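Local coordinates for protein 3-hydroxyacyl-CoA dehydrogenase type-2 (Mycobacterium avium, PDB 3PPI) that probably catalyses the NAD-dependent oxidation of 3-hydroxyacyl-CoA substrates to 3-ketoacyl-CoA, as expected of a short-chain dehydrogenase/reductase, at residues 145-148 with 149-153. Sequence-based numbering, arbitrary orientation.
Sequences YNVA and RLVAA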
loop_
_atom_site.group_PDB
_atom_site.type_symbol
_atom_site.label_atom_id
_atom_site.label_comp_id
_atom_site.label_asym_id
_atom_site.label_seq_id
_atom_site.Cartn_x
_atom_site.Cartn_y
_atom_site.Cartn_z
ATOM N N TYR A 145 -15.637 -12.485 9.706
ATOM C CA TYR A 145 -14.779 -13.447 10.403
ATOM C C TYR A 145 -15.575 -14.674 10.828
ATOM O O TYR A 145 -15.086 -15.799 10.717
ATOM C CB TYR A 145 -14.076 -12.826 11.593
ATOM C CG TYR A 145 -12.936 -13.667 12.129
ATOM C CD1 TYR A 145 -11.723 -13.711 11.464
ATOM C CD2 TYR A 145 -13.090 -14.451 13.260
ATOM C CE1 TYR A 145 -10.667 -14.485 11.932
ATOM C CE2 TYR A 145 -12.038 -15.236 13.749
ATOM C CZ TYR A 145 -10.831 -15.239 13.083
ATOM O OH TYR A 145 -9.773 -15.987 13.539
ATOM N N ASN A 146 -16.818 -14.463 11.265
ATOM C CA ASN A 146 -17.674 -15.562 11.716
ATOM C C ASN A 146 -18.011 -16.517 10.567
ATOM O O ASN A 146 -17.937 -17.731 10.728
ATOM C CB ASN A 146 -18.969 -15.041 12.357
ATOM C CG ASN A 146 -19.740 -16.129 13.105
ATOM O OD1 ASN A 146 -19.189 -16.809 13.994
ATOM N ND2 ASN A 146 -21.027 -16.289 12.766
ATOM N N VAL A 147 -18.370 -15.964 9.415
ATOM C CA VAL A 147 -18.639 -16.785 8.236
ATOM C C VAL A 147 -17.352 -17.536 7.846
ATOM O O VAL A 147 -17.374 -18.750 7.634
ATOM C CB VAL A 147 -19.176 -15.937 7.059
ATOM C CG1 VAL A 147 -19.310 -16.778 5.788
ATOM C CG2 VAL A 147 -20.521 -15.315 7.435
ATOM N N ALA A 148 -16.228 -16.820 7.818
ATOM C CA ALA A 148 -14.970 -17.403 7.359
ATOM C C ALA A 148 -14.489 -18.551 8.248
ATOM O O ALA A 148 -14.024 -19.576 7.726
ATOM C CB ALA A 148 -13.886 -16.340 7.247
ATOM N N ARG A 149 -14.557 -18.371 9.575
ATOM C CA ARG A 149 -14.044 -19.375 10.474
ATOM C C ARG A 149 -14.851 -20.673 10.369
ATOM O O ARG A 149 -14.275 -21.756 10.320
ATOM C CB ARG A 149 -13.945 -18.852 11.915
ATOM C CG ARG A 149 -15.227 -18.847 12.679
ATOM C CD ARG A 149 -15.184 -18.018 13.982
ATOM N NE ARG A 149 -16.539 -18.077 14.540
ATOM C CZ ARG A 149 -17.011 -19.049 15.316
ATOM N NH1 ARG A 149 -16.232 -20.040 15.744
ATOM N NH2 ARG A 149 -18.286 -19.030 15.675
ATOM N N LEU A 150 -16.169 -20.554 10.278
ATOM C CA LEU A 150 -17.046 -21.718 10.257
ATOM C C LEU A 150 -16.997 -22.438 8.901
ATOM O O LEU A 150 -16.913 -23.686 8.845
ATOM C CB LEU A 150 -18.482 -21.302 10.628
ATOM C CG LEU A 150 -18.637 -20.765 12.059
ATOM C CD1 LEU A 150 -19.999 -20.073 12.302
ATOM C CD2 LEU A 150 -18.431 -21.909 13.072
ATOM N N VAL A 151 -16.998 -21.666 7.815
ATOM C CA VAL A 151 -16.921 -22.255 6.473
ATOM C C VAL A 151 -15.521 -22.863 6.260
ATOM O O VAL A 151 -15.395 -23.955 5.708
ATOM C CB VAL A 151 -17.259 -21.225 5.363
ATOM C CG1 VAL A 151 -16.941 -21.796 3.973
ATOM C CG2 VAL A 151 -18.731 -20.799 5.452
ATOM N N ALA A 152 -14.472 -22.181 6.717
ATOM C CA ALA A 152 -13.119 -22.731 6.566
ATOM C C ALA A 152 -12.968 -24.057 7.304
ATOM O O ALA A 152 -12.370 -24.985 6.779
ATOM C CB ALA A 152 -12.046 -21.747 7.019
ATOM N N ALA A 153 -13.521 -24.157 8.510
ATOM C CA ALA A 153 -13.479 -25.417 9.258
ATOM C C ALA A 153 -14.153 -26.594 8.508
ATOM O O ALA A 153 -13.656 -27.733 8.543
ATOM C CB ALA A 153 -14.088 -25.233 10.653
#
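Arg149 reaches back along its own helix and grips Asn146 side-on, with two nitrogens sharing one oxygen. Arg149 NE lies 3.0 Å from Asn146 OD1 and Arg149 NH2 2.9 Å from it. That oxygen sits at the guanidinium edge, in its plane, yet both hydrogen bonds are bent, 144° at NE and 147° at NH2, because the two N-H groups converge on one atom. The reach depends on a first torsion (chi1 80°) that sets CG between the backbone N and the carbonyl carbon, followed by an extended chain as far as NE. Leu150 CD2 lies against one face of the guanidinium, offset toward its rim, while Arg149 CD passes 4.2 Å from Tyr145 CD2. Beneath these side chains run the i to i+4 helical bonds, straight from Val151 N to Val147 O (2.9 Å) but weak from Leu150 N to Asn146 O (3.4 Å). Val147 and Val151, one turn apart, point the same way, Val147 CG1 4.1 Å from Val151 CG2.

Partners outside the two segments hold the polar ends: Asn146 ND2 donates to Val85 O, which orients the amide, and Arg149 NH2 forms a salt bridge with Glu88. Arg149 NH1 bonds to Ala128 O of the second subunit, Tyr145 OH is hydrogen-bonded to Thr185 OG1 of that subunit, and the ring of Tyr145 stacks with that of its Phe133. With its valines on strand 103-109 and Leu150 on helix 88-98, helix 130-156 joins a Rossmann-fold sheet to a subunit interface, consistent with the four-helix bundle that short-chain dehydrogenases/reductases build from two long helices of each subunit, here probably 130-156 and 185-205.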